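Long-range contacts in gene product PA4716 (Pseudomonas aeruginosa, PDB 1U0K), which is of unknown function but belongs to the PhzF family and is probably an isomerase, perhaps an epimerase: residues Asp11-Arg16 and Ser256-Gln261; Phe118-Asp123 and Gly272-Leu277; Thr19-Ala24 and Val216-Thr221. One frame throughout, in Å; residues are numbered along the deposited sequence.

Contact 1 (Asp11-Arg16 and Ser256-Gln261); sequences DVFAER and SRLDVQ
The carboxylate oxygen OE1 of E15 receives the NH2 group of R257 at 3.1 Å, a hydrogen bond that is also a salt bridge. Its N-H points almost straight at the acceptor (168°). The two flat groups do not share a plane: the oxygen lies at the edge of the guanidinium, close to that group's plane, whereas the nitrogen arrives from above the carboxylate, whose plane is turned 74° away. A bend at chi3 (-78°) brings the guanidinium back to the loop, although the side chain of R257 does not leave its strand in that direction. A water over one face of the guanidinium joins the backbones, donating to O of F13 at 2.8 Å and accepting from N of R257 at 3.0 Å.

The buried half is apolar. F13 lies just past the end of strand 6-12, and its ring is sandwiched. CG of L258 stands over the centre of one face, 3.7 Å from the centroid, in a CH-pi contact; CD2 of L258 reaches CZ of F13 at 3.6 Å. The opposite face is met near its rim by CG1 of V12. Beside the ring, CB of S256 packs against CB of F13, while OG of S256 is hydrogen-bonded to O of R254.

The side chain of F13 also touches H77 and A220 and lies about 9 Å from that of E48, the predicted active-site residue. The chemistry is layered: an exposed ion pair that solvent would probably weaken, a bridging water, and dispersion forces around a buried aromatic ring that join loop to strand.

Contact 2 (Phe118-Asp123 and Gly272-Leu277); sequences FYAEMD and GHVQLL
Backbone hydrogen bonds carry the pairing of F118-A120 with G272-V274, and they come as two reciprocal pairs. F118 and V274 form one antiparallel hydrogen-bonded pair, N of F118 giving to O of V274 at 3.0 Å and N of V274 to O of F118 at 2.8 Å. A120 and G272 form the other, in which N of A120 meets O of G272 at 3.0 Å with a nearly straight N-H and N of G272 returns a bond to O of A120. Between them lies the non-hydrogen-bonded pair Y119-H273, where CA of H273 makes a CA-H...O contact of 3.3 Å with O of F118.

The aromatic interaction belongs to that middle pair. Y119 presents its edge to the face of H273 in a T-shaped stack, the centroids 4.9 Å apart and the planes at 75°; CD1 of Y119 sits over the centre of the imidazole. With CG anti to the backbone N (chi1 -171°), the phenol ring lies back over the partner strand, and O of G272 comes over one of its faces, toward the rim. The tyrosine hydroxyl is held by D259 of strand 256-262, the neighbour of 267-282.

Apolar packing occupies the other side of the sheet. CD1 of L276 approaches CD1 and CE1 of F118, 3.9 Å from CE1, and CB of A120 is loosely set against CG2 of V274. Helix 78-90 covers this side, touching F118, V274 and L276.

The short strand segments run at 131° to each other with an axis separation of 4.5 Å, a strongly twisted antiparallel ladder packed on a helix, as in the central-helix barrels of the PhzF and diaminopimelate epimerase fold.

Contact 3 (Thr19-Ala24 and Val216-Thr221); sequences TGNGLA and VEDVAT
The two backbones meet without strand pairing, CA of N21 and CA of V219 being 5.5 Å apart where the start of strand 21-26 passes the irregular turn ahead of helix 222-234. From there N21 reaches into the turn with its amide. ND2 of N21 is shared between two acceptors, O of A220 at 2.9 Å and OD1 of D218 at 3.0 Å. The carbonyl oxygen lies close to the amide plane, whereas the carboxylate oxygen is somewhat tilted from it and is itself approached from above the carboxylate. Together the two bonds restrict rotation of the amide.

A water completes the network by donating to OD1 of N21 and to OD1 of D218, both at 2.7 Å, and accepting from N of V219. The network ties strand 21-26 to the loop; in PhzF proteins the active site generally lies in the cleft between two lobes, consistent with the side chain of D218 being about 5 Å from that of E48, the predicted active-site residue. The second oxygen of D218, OD2, takes the hydroxyl of T221 at 2.6 Å, so the carboxylate is gripped from within its own turn.

V219 adds van der Waals packing. Its chi1 of 174° turns CG1 to O of G20, 3.5 Å away and a hydrogen-bond acceptor for NE of R254, while CB of V219 packs on CG of N21. G20 turns the chain with a positive phi (66°), which favours glycine.

Overall arrangement
Read from the N terminus, the chain first lays down 11-16, at the end of strand 6-12, and then 19-24, on the antiparallel neighbour 21-26; the hydrogen bond from N of N21 to O of V12 couples contacts 1 and 3. Segment 118-123 follows. The return of 216-221 to 19-24 closes contact 3, and 256-261 then closes the wider loop of contact 1, which contains that of contact 3. Last, 272-277 closes contact 2, whose loop crosses both others. Strand 267-282, next to both 6-12 and 256-262, links contacts 1 and 2, as does the hydrogen bond from N of D11 to O of Q275. Contacts 2 and 3 stay about 6 Å apart at their nearest atoms.

Contact 1 (Asp11-Arg16 and Ser256-Gln261)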
ATOM      1  N   ASP A  11      10.543  10.291   3.039  1.00 10.20           N
ATOM      2  CA  ASP A  11       9.341  10.829   3.665  1.00 10.86           C
ATOM      3  C   ASP A  11       9.242  12.315   3.402  1.00 10.94           C
ATOM      4  O   ASP A  11      10.210  13.044   3.593  1.00 11.75           O
ATOM      5  CB  ASP A  11       9.380  10.606   5.164  1.00 11.19           C
ATOM      6  CG  ASP A  11       9.178   9.176   5.534  1.00 13.04           C
ATOM      7  OD1 ASP A  11       8.430   8.461   4.821  1.00 13.05           O
ATOM      8  OD2 ASP A  11       9.737   8.678   6.522  1.00 12.68           O
ATOM      9  N   VAL A  12       8.059  12.756   2.987  1.00 11.79           N
ATOM     10  CA  VAL A  12       7.806  14.162   2.682  1.00 12.70           C
ATOM     11  C   VAL A  12       6.834  14.736   3.721  1.00 13.45           C
ATOM     12  O   VAL A  12       5.914  14.041   4.180  1.00 13.79           O
ATOM     13  CB  VAL A  12       7.224  14.317   1.265  1.00 12.87           C
ATOM     14  CG1 VAL A  12       7.040  15.803   0.908  1.00 13.15           C
ATOM     15  CG2 VAL A  12       8.116  13.622   0.227  1.00 14.10           C
ATOM     16  N   PHE A  13       7.043  16.005   4.068  1.00 13.77           N
ATOM     17  CA  PHE A  13       6.373  16.654   5.207  1.00 14.77           C
ATOM     18  C   PHE A  13       6.747  15.942   6.509  1.00 15.67           C
ATOM     19  O   PHE A  13       5.888  15.605   7.335  1.00 16.50           O
ATOM     20  CB  PHE A  13       4.858  16.719   5.012  1.00 14.65           C
ATOM     21  CG  PHE A  13       4.434  17.402   3.732  1.00 14.79           C
ATOM     22  CD1 PHE A  13       3.714  16.711   2.767  1.00 13.37           C
ATOM     23  CD2 PHE A  13       4.743  18.732   3.499  1.00 14.11           C
ATOM     24  CE1 PHE A  13       3.311  17.323   1.600  1.00 16.28           C
ATOM     25  CE2 PHE A  13       4.339  19.358   2.322  1.00 15.27           C
ATOM     26  CZ  PHE A  13       3.624  18.655   1.375  1.00 14.68           C
ATOM     27  N   ALA A  14       8.051  15.747   6.680  1.00 16.48           N
ATOM     28  CA  ALA A  14       8.617  14.904   7.727  1.00 17.13           C
ATOM     29  C   ALA A  14       9.890  15.544   8.263  1.00 18.15           C
ATOM     30  O   ALA A  14      10.870  15.710   7.538  1.00 17.36           O
ATOM     31  CB  ALA A  14       8.918  13.500   7.162  1.00 16.68           C
ATOM     32  N   GLU A  15       9.880  15.917   9.542  1.00 20.03           N
ATOM     33  CA  GLU A  15      11.073  16.456  10.175  1.00 21.67           C
ATOM     34  C   GLU A  15      11.947  15.358  10.774  1.00 21.41           C
ATOM     35  O   GLU A  15      13.106  15.606  11.085  1.00 22.83           O
ATOM     36  CB  GLU A  15      10.702  17.507  11.224  1.00 22.32           C
ATOM     37  CG  GLU A  15       9.910  18.651  10.609  1.00 26.00           C
ATOM     38  CD  GLU A  15       9.791  19.890  11.472  1.00 30.35           C
ATOM     39  OE1 GLU A  15       8.701  20.515  11.441  1.00 34.16           O
ATOM     40  OE2 GLU A  15      10.773  20.263  12.150  1.00 34.00           O
ATOM     41  N   ARG A  16      11.385  14.158  10.926  1.00 21.15           N
ATOM     42  CA  ARG A  16      12.141  12.966  11.314  1.00 20.75           C
ATOM     43  C   ARG A  16      11.772  11.789  10.410  1.00 19.66           C
ATOM     44  O   ARG A  16      10.686  11.756   9.853  1.00 18.37           O
ATOM     45  CB  ARG A  16      11.815  12.576  12.753  1.00 21.53           C
ATOM     46  CG  ARG A  16      12.312  13.544  13.798  1.00 24.33           C
ATOM     47  CD  ARG A  16      12.091  13.044  15.212  1.00 27.22           C
ATOM     48  NE  ARG A  16      10.711  12.613  15.413  1.00 29.04           N
ATOM     49  CZ  ARG A  16       9.701  13.419  15.728  1.00 30.79           C
ATOM     50  NH1 ARG A  16       9.890  14.722  15.898  1.00 31.35           N
ATOM     51  NH2 ARG A  16       8.485  12.913  15.881  1.00 31.72           N
ATOM     52  N   SER A 256       1.109  15.604  10.142  1.00 23.80           N
ATOM     53  CA  SER A 256       2.068  16.238   9.248  1.00 23.56           C
ATOM     54  C   SER A 256       1.707  17.701   9.065  1.00 23.42           C
ATOM     55  O   SER A 256       0.540  18.084   9.180  1.00 23.34           O
ATOM     56  CB  SER A 256       2.071  15.547   7.884  1.00 23.52           C
ATOM     57  OG  SER A 256       2.263  14.148   8.018  1.00 24.34           O
ATOM     58  N   ARG A 257       2.722  18.501   8.768  1.00 23.02           N
ATOM     59  CA  ARG A 257       2.571  19.933   8.559  1.00 23.14           C
ATOM     60  C   ARG A 257       3.006  20.284   7.148  1.00 22.17           C
ATOM     61  O   ARG A 257       4.099  19.915   6.715  1.00 22.15           O
ATOM     62  CB  ARG A 257       3.416  20.701   9.567  1.00 23.88           C
ATOM     63  CG  ARG A 257       3.001  20.479  11.004  1.00 26.84           C
ATOM     64  CD  ARG A 257       3.846  21.233  12.012  1.00 30.18           C
ATOM     65  NE  ARG A 257       5.134  20.579  12.248  1.00 33.69           N
ATOM     66  CZ  ARG A 257       5.312  19.468  12.969  1.00 36.12           C
ATOM     67  NH1 ARG A 257       4.285  18.850  13.550  1.00 37.10           N
ATOM     68  NH2 ARG A 257       6.534  18.962  13.110  1.00 37.20           N
ATOM     69  N   LEU A 258       2.135  20.983   6.435  1.00 21.00           N
ATOM     70  CA  LEU A 258       2.381  21.402   5.069  1.00 20.55           C
ATOM     71  C   LEU A 258       2.443  22.927   5.089  1.00 20.93           C
ATOM     72  O   LEU A 258       1.472  23.582   5.474  1.00 21.09           O
ATOM     73  CB  LEU A 258       1.254  20.928   4.147  1.00 19.91           C
ATOM     74  CG  LEU A 258       0.962  19.422   4.067  1.00 19.79           C
ATOM     75  CD1 LEU A 258       0.067  18.933   5.209  1.00 19.91           C
ATOM     76  CD2 LEU A 258       0.324  19.070   2.734  1.00 19.37           C
ATOM     77  N   ASP A 259       3.586  23.486   4.716  1.00 21.13           N
ATOM     78  CA  ASP A 259       3.767  24.936   4.671  1.00 21.20           C
ATOM     79  C   ASP A 259       3.190  25.478   3.377  1.00 21.31           C
ATOM     80  O   ASP A 259       3.457  24.953   2.306  1.00 20.08           O
ATOM     81  CB  ASP A 259       5.253  25.303   4.773  1.00 21.66           C
ATOM     82  CG  ASP A 259       5.875  24.850   6.073  1.00 22.61           C
ATOM     83  OD1 ASP A 259       5.142  24.754   7.081  1.00 25.62           O
ATOM     84  OD2 ASP A 259       7.085  24.560   6.199  1.00 24.36           O
ATOM     85  N   VAL A 260       2.387  26.533   3.480  1.00 21.49           N
ATOM     86  CA  VAL A 260       1.738  27.115   2.313  1.00 22.43           C
ATOM     87  C   VAL A 260       1.795  28.638   2.364  1.00 23.41           C
ATOM     88  O   VAL A 260       1.945  29.220   3.427  1.00 23.41           O
ATOM     89  CB  VAL A 260       0.269  26.654   2.187  1.00 22.21           C
ATOM     90  CG1 VAL A 260       0.205  25.155   1.900  1.00 21.99           C
ATOM     91  CG2 VAL A 260      -0.538  26.987   3.451  1.00 21.95           C
ATOM     92  N   GLN A 261       1.689  29.261   1.197  1.00 25.18           N
ATOM     93  CA  GLN A 261       1.612  30.717   1.097  1.00 26.52           C
ATOM     94  C   GLN A 261       1.054  31.132  -0.255  1.00 27.19           C
ATOM     95  O   GLN A 261       1.344  30.508  -1.275  1.00 27.04           O
ATOM     96  CB  GLN A 261       2.987  31.350   1.318  1.00 26.96           C
ATOM     97  CG  GLN A 261       4.004  30.992   0.253  1.00 29.26           C
ATOM     98  CD  GLN A 261       5.403  31.413   0.622  1.00 31.75           C
ATOM     99  OE1 GLN A 261       5.755  32.589   0.499  1.00 34.84           O
ATOM    100  NE2 GLN A 261       6.218  30.455   1.069  1.00 32.92           N
TER
HETATM  101  O   HOH W   1       5.374  17.355   9.471  1.00 21.98           O

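Contact 2 (Phe118-Asp123 and Gly272-Leu277)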
ATOM      1  N   PHE A 118      16.299  17.678   4.343  1.00 14.94           N
ATOM      2  CA  PHE A 118      16.129  18.811   3.444  1.00 14.31           C
ATOM      3  C   PHE A 118      14.821  19.532   3.724  1.00 14.15           C
ATOM      4  O   PHE A 118      13.925  19.001   4.371  1.00 13.68           O
ATOM      5  CB  PHE A 118      16.134  18.336   1.975  1.00 13.98           C
ATOM      6  CG  PHE A 118      17.409  17.648   1.576  1.00 12.72           C
ATOM      7  CD1 PHE A 118      17.590  16.293   1.819  1.00 13.33           C
ATOM      8  CD2 PHE A 118      18.449  18.364   1.001  1.00 13.93           C
ATOM      9  CE1 PHE A 118      18.791  15.669   1.498  1.00 13.56           C
ATOM     10  CE2 PHE A 118      19.639  17.748   0.666  1.00 14.69           C
ATOM     11  CZ  PHE A 118      19.810  16.393   0.912  1.00 14.56           C
ATOM     12  N   TYR A 119      14.748  20.771   3.262  1.00 14.47           N
ATOM     13  CA  TYR A 119      13.494  21.490   3.133  1.00 14.80           C
ATOM     14  C   TYR A 119      13.342  21.812   1.661  1.00 14.92           C
ATOM     15  O   TYR A 119      14.252  22.362   1.049  1.00 14.86           O
ATOM     16  CB  TYR A 119      13.489  22.790   3.951  1.00 15.22           C
ATOM     17  CG  TYR A 119      12.126  23.429   3.983  1.00 16.55           C
ATOM     18  CD1 TYR A 119      11.184  23.042   4.917  1.00 17.78           C
ATOM     19  CD2 TYR A 119      11.772  24.397   3.053  1.00 17.85           C
ATOM     20  CE1 TYR A 119       9.923  23.614   4.937  1.00 18.24           C
ATOM     21  CE2 TYR A 119      10.512  24.968   3.056  1.00 18.54           C
ATOM     22  CZ  TYR A 119       9.593  24.572   3.998  1.00 19.94           C
ATOM     23  OH  TYR A 119       8.348  25.151   3.992  1.00 20.95           O
ATOM     24  N   ALA A 120      12.188  21.479   1.098  1.00 14.24           N
ATOM     25  CA  ALA A 120      11.907  21.723  -0.300  1.00 14.80           C
ATOM     26  C   ALA A 120      10.611  22.507  -0.462  1.00 15.46           C
ATOM     27  O   ALA A 120       9.673  22.348   0.317  1.00 14.63           O
ATOM     28  CB  ALA A 120      11.829  20.409  -1.053  1.00 14.69           C
ATOM     29  N   GLU A 121      10.569  23.344  -1.491  1.00 16.19           N
ATOM     30  CA  GLU A 121       9.407  24.168  -1.783  1.00 17.22           C
ATOM     31  C   GLU A 121       9.161  24.237  -3.277  1.00 17.41           C
ATOM     32  O   GLU A 121      10.093  24.207  -4.072  1.00 16.64           O
ATOM     33  CB  GLU A 121       9.662  25.568  -1.240  1.00 18.12           C
ATOM     34  CG  GLU A 121       8.533  26.558  -1.392  1.00 21.12           C
ATOM     35  CD  GLU A 121       8.967  27.917  -0.888  1.00 25.54           C
ATOM     36  OE1 GLU A 121       9.065  28.087   0.345  1.00 28.96           O
ATOM     37  OE2 GLU A 121       9.251  28.803  -1.722  1.00 29.91           O
HETATM   38  N   MSE A 122       7.894  24.340  -3.655  1.00 17.76           N
HETATM   39  CA  MSE A 122       7.513  24.423  -5.050  1.00 18.74           C
HETATM   40  C   MSE A 122       6.558  25.588  -5.276  1.00 19.17           C
HETATM   41  O   MSE A 122       5.821  25.968  -4.369  1.00 18.97           O
HETATM   42  CB  MSE A 122       6.851  23.126  -5.490  1.00 19.54           C
HETATM   43  CG  MSE A 122       5.496  22.866  -4.858  1.00 20.71           C
HETATM   44 SE   MSE A 122       4.945  21.024  -5.108  1.00 28.80          SE
HETATM   45  CE  MSE A 122       4.338  21.150  -6.752  1.00 24.91           C
ATOM     46  N   ASP A 123       6.597  26.137  -6.488  1.00 19.59           N
ATOM     47  CA  ASP A 123       5.655  27.152  -6.948  1.00 20.47           C
ATOM     48  C   ASP A 123       4.608  26.484  -7.831  1.00 20.48           C
ATOM     49  O   ASP A 123       4.896  26.045  -8.943  1.00 20.49           O
ATOM     50  CB  ASP A 123       6.402  28.243  -7.724  1.00 20.71           C
ATOM     51  CG  ASP A 123       5.507  29.415  -8.122  1.00 23.34           C
ATOM     52  OD1 ASP A 123       4.357  29.517  -7.632  1.00 26.35           O
ATOM     53  OD2 ASP A 123       5.884  30.295  -8.925  1.00 25.60           O
ATOM     54  N   GLY A 272       7.843  21.770   2.557  1.00 15.07           N
ATOM     55  CA  GLY A 272       7.940  20.878   3.685  1.00 14.54           C
ATOM     56  C   GLY A 272       9.314  20.253   3.817  1.00 14.27           C
ATOM     57  O   GLY A 272      10.124  20.298   2.890  1.00 14.49           O
ATOM     58  N   HIS A 273       9.562  19.669   4.984  1.00 14.09           N
ATOM     59  CA  HIS A 273      10.775  18.917   5.240  1.00 13.99           C
ATOM     60  C   HIS A 273      10.722  17.536   4.578  1.00 13.19           C
ATOM     61  O   HIS A 273       9.650  16.942   4.430  1.00 12.34           O
ATOM     62  CB  HIS A 273      11.020  18.796   6.747  1.00 14.49           C
ATOM     63  CG  HIS A 273      11.340  20.103   7.405  1.00 16.65           C
ATOM     64  ND1 HIS A 273      12.609  20.639   7.416  1.00 21.01           N
ATOM     65  CD2 HIS A 273      10.553  20.988   8.063  1.00 19.19           C
ATOM     66  CE1 HIS A 273      12.590  21.801   8.050  1.00 20.68           C
ATOM     67  NE2 HIS A 273      11.356  22.030   8.460  1.00 20.66           N
ATOM     68  N   VAL A 274      11.889  17.048   4.180  1.00 12.04           N
ATOM     69  CA  VAL A 274      12.028  15.765   3.511  1.00 11.76           C
ATOM     70  C   VAL A 274      13.188  14.993   4.119  1.00 11.26           C
ATOM     71  O   VAL A 274      14.260  15.543   4.325  1.00 11.68           O
ATOM     72  CB  VAL A 274      12.281  15.947   1.998  1.00 11.74           C
ATOM     73  CG1 VAL A 274      12.408  14.587   1.317  1.00 11.46           C
ATOM     74  CG2 VAL A 274      11.167  16.788   1.358  1.00 11.89           C
ATOM     75  N   GLN A 275      12.954  13.717   4.411  1.00 11.41           N
ATOM     76  CA  GLN A 275      13.983  12.815   4.895  1.00 11.84           C
ATOM     77  C   GLN A 275      14.222  11.702   3.889  1.00 11.85           C
ATOM     78  O   GLN A 275      13.285  11.218   3.275  1.00 12.35           O
ATOM     79  CB  GLN A 275      13.545  12.178   6.214  1.00 12.39           C
ATOM     80  CG  GLN A 275      13.109  13.173   7.269  1.00 13.77           C
ATOM     81  CD  GLN A 275      14.183  14.198   7.615  1.00 16.15           C
ATOM     82  OE1 GLN A 275      15.348  13.853   7.815  1.00 19.35           O
ATOM     83  NE2 GLN A 275      13.786  15.456   7.685  1.00 18.47           N
ATOM     84  N   LEU A 276      15.473  11.278   3.762  1.00 11.79           N
ATOM     85  CA  LEU A 276      15.845  10.152   2.912  1.00 12.11           C
ATOM     86  C   LEU A 276      16.060   8.922   3.799  1.00 11.91           C
ATOM     87  O   LEU A 276      16.845   8.964   4.742  1.00 12.56           O
ATOM     88  CB  LEU A 276      17.109  10.477   2.128  1.00 12.52           C
ATOM     89  CG  LEU A 276      16.971  11.281   0.837  1.00 15.07           C
ATOM     90  CD1 LEU A 276      16.394  12.653   1.101  1.00 17.22           C
ATOM     91  CD2 LEU A 276      18.331  11.393   0.167  1.00 17.14           C
ATOM     92  N   LEU A 277      15.345   7.846   3.509  1.00 11.15           N
ATOM     93  CA  LEU A 277      15.341   6.657   4.371  1.00 11.44           C
ATOM     94  C   LEU A 277      16.144   5.470   3.852  1.00 11.08           C
ATOM     95  O   LEU A 277      16.752   4.760   4.654  1.00 11.03           O
ATOM     96  CB  LEU A 277      13.905   6.196   4.615  1.00 11.68           C
ATOM     97  CG  LEU A 277      13.156   6.870   5.762  1.00 15.01           C
ATOM     98  CD1 LEU A 277      12.989   8.365   5.598  1.00 16.79           C
ATOM     99  CD2 LEU A 277      11.804   6.190   5.924  1.00 16.92           C
TER

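Contact 3 (Thr19-Ala24 and Val216-Thr221)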
ATOM      1  N   THR A  19       8.022   9.329   9.581  1.00 16.95           N
ATOM      2  CA  THR A  19       6.852  10.179   9.772  1.00 17.07           C
ATOM      3  C   THR A  19       6.463  10.772   8.418  1.00 16.07           C
ATOM      4  O   THR A  19       7.147  10.554   7.425  1.00 16.01           O
ATOM      5  CB  THR A  19       7.143  11.323  10.775  1.00 17.18           C
ATOM      6  OG1 THR A  19       8.122  12.226  10.237  1.00 18.61           O
ATOM      7  CG2 THR A  19       7.772  10.807  12.056  1.00 19.27           C
ATOM      8  N   GLY A  20       5.380  11.537   8.382  1.00 15.19           N
ATOM      9  CA  GLY A  20       4.971  12.185   7.152  1.00 14.67           C
ATOM     10  C   GLY A  20       4.540  11.194   6.090  1.00 13.90           C
ATOM     11  O   GLY A  20       4.121  10.076   6.386  1.00 14.77           O
ATOM     12  N   ASN A  21       4.657  11.601   4.832  1.00 13.15           N
ATOM     13  CA  ASN A  21       4.152  10.817   3.718  1.00 12.46           C
ATOM     14  C   ASN A  21       5.265  10.085   2.960  1.00 11.83           C
ATOM     15  O   ASN A  21       6.112  10.724   2.365  1.00 11.68           O
ATOM     16  CB  ASN A  21       3.382  11.727   2.749  1.00 13.14           C
ATOM     17  CG  ASN A  21       2.334  10.983   1.962  1.00 13.88           C
ATOM     18  OD1 ASN A  21       2.315   9.749   1.941  1.00 16.65           O
ATOM     19  ND2 ASN A  21       1.419  11.726   1.327  1.00 15.31           N
ATOM     20  N   GLY A  22       5.232   8.756   2.954  1.00 10.80           N
ATOM     21  CA  GLY A  22       6.231   7.973   2.258  1.00 10.05           C
ATOM     22  C   GLY A  22       6.096   8.096   0.758  1.00  9.99           C
ATOM     23  O   GLY A  22       4.995   8.209   0.213  1.00 11.51           O
ATOM     24  N   LEU A  23       7.241   8.058   0.090  1.00  8.73           N
ATOM     25  CA  LEU A  23       7.346   8.255  -1.354  1.00  8.71           C
ATOM     26  C   LEU A  23       8.502   7.452  -1.902  1.00  8.14           C
ATOM     27  O   LEU A  23       9.589   7.474  -1.312  1.00  8.72           O
ATOM     28  CB  LEU A  23       7.635   9.727  -1.624  1.00  9.06           C
ATOM     29  CG  LEU A  23       7.951  10.164  -3.051  1.00  9.52           C
ATOM     30  CD1 LEU A  23       6.696  10.147  -3.897  1.00 10.21           C
ATOM     31  CD2 LEU A  23       8.581  11.547  -3.040  1.00 10.69           C
ATOM     32  N   ALA A  24       8.312   6.796  -3.049  1.00  7.47           N
ATOM     33  CA  ALA A  24       9.422   6.212  -3.795  1.00  7.56           C
ATOM     34  C   ALA A  24       9.796   7.108  -4.970  1.00  7.83           C
ATOM     35  O   ALA A  24       8.922   7.604  -5.682  1.00  8.01           O
ATOM     36  CB  ALA A  24       9.098   4.832  -4.289  1.00  7.21           C
ATOM     37  N   VAL A 216      -7.973   3.873   1.151  1.00 23.79           N
ATOM     38  CA  VAL A 216      -6.658   4.271   1.640  1.00 22.91           C
ATOM     39  C   VAL A 216      -6.639   5.791   1.774  1.00 22.14           C
ATOM     40  O   VAL A 216      -6.900   6.510   0.817  1.00 21.81           O
ATOM     41  CB  VAL A 216      -5.530   3.810   0.692  1.00 22.96           C
ATOM     42  CG1 VAL A 216      -4.160   4.149   1.274  1.00 23.24           C
ATOM     43  CG2 VAL A 216      -5.627   2.312   0.426  1.00 23.87           C
ATOM     44  N   GLU A 217      -6.343   6.277   2.974  1.00 21.09           N
ATOM     45  CA  GLU A 217      -6.308   7.707   3.236  1.00 20.53           C
ATOM     46  C   GLU A 217      -4.900   8.213   2.982  1.00 19.85           C
ATOM     47  O   GLU A 217      -3.930   7.571   3.371  1.00 20.16           O
ATOM     48  CB  GLU A 217      -6.729   7.993   4.684  1.00 20.39           C
ATOM     49  CG  GLU A 217      -6.991   9.464   4.967  1.00 21.60           C
ATOM     50  CD  GLU A 217      -7.357   9.743   6.414  1.00 21.83           C
ATOM     51  OE1 GLU A 217      -7.681   8.778   7.140  1.00 23.78           O
ATOM     52  OE2 GLU A 217      -7.315  10.927   6.820  1.00 20.80           O
ATOM     53  N   ASP A 218      -4.788   9.366   2.323  1.00 19.01           N
ATOM     54  CA  ASP A 218      -3.490   9.966   2.044  1.00 18.81           C
ATOM     55  C   ASP A 218      -3.049  10.738   3.278  1.00 18.31           C
ATOM     56  O   ASP A 218      -3.851  11.441   3.881  1.00 18.57           O
ATOM     57  CB  ASP A 218      -3.598  10.894   0.826  1.00 18.64           C
ATOM     58  CG  ASP A 218      -2.242  11.269   0.222  1.00 20.14           C
ATOM     59  OD1 ASP A 218      -1.235  10.548   0.412  1.00 19.72           O
ATOM     60  OD2 ASP A 218      -2.107  12.286  -0.497  1.00 21.94           O
ATOM     61  N   VAL A 219      -1.779  10.602   3.640  1.00 18.02           N
ATOM     62  CA  VAL A 219      -1.210  11.249   4.824  1.00 18.09           C
ATOM     63  C   VAL A 219      -1.152  12.775   4.662  1.00 18.14           C
ATOM     64  O   VAL A 219      -1.520  13.512   5.571  1.00 18.17           O
ATOM     65  CB  VAL A 219       0.209  10.705   5.122  1.00 18.00           C
ATOM     66  CG1 VAL A 219       0.877  11.479   6.254  1.00 18.55           C
ATOM     67  CG2 VAL A 219       0.160   9.199   5.441  1.00 18.12           C
ATOM     68  N   ALA A 220      -0.674  13.243   3.510  1.00 18.30           N
ATOM     69  CA  ALA A 220      -0.430  14.668   3.297  1.00 18.33           C
ATOM     70  C   ALA A 220      -0.344  14.963   1.802  1.00 19.04           C
ATOM     71  O   ALA A 220       0.611  14.552   1.150  1.00 19.19           O
ATOM     72  CB  ALA A 220       0.848  15.095   4.000  1.00 18.80           C
ATOM     73  N   THR A 221      -1.330  15.697   1.282  1.00 18.74           N
ATOM     74  CA  THR A 221      -1.569  15.815  -0.151  1.00 19.16           C
ATOM     75  C   THR A 221      -1.113  17.176  -0.677  1.00 19.53           C
ATOM     76  O   THR A 221      -1.832  18.167  -0.561  1.00 19.33           O
ATOM     77  CB  THR A 221      -3.075  15.610  -0.423  1.00 19.14           C
ATOM     78  OG1 THR A 221      -3.521  14.399   0.211  1.00 19.74           O
ATOM     79  CG2 THR A 221      -3.368  15.388  -1.892  1.00 19.59           C
TER
HETATM   80  O   HOH W   2      -0.148   8.648   1.982  1.00 18.06           O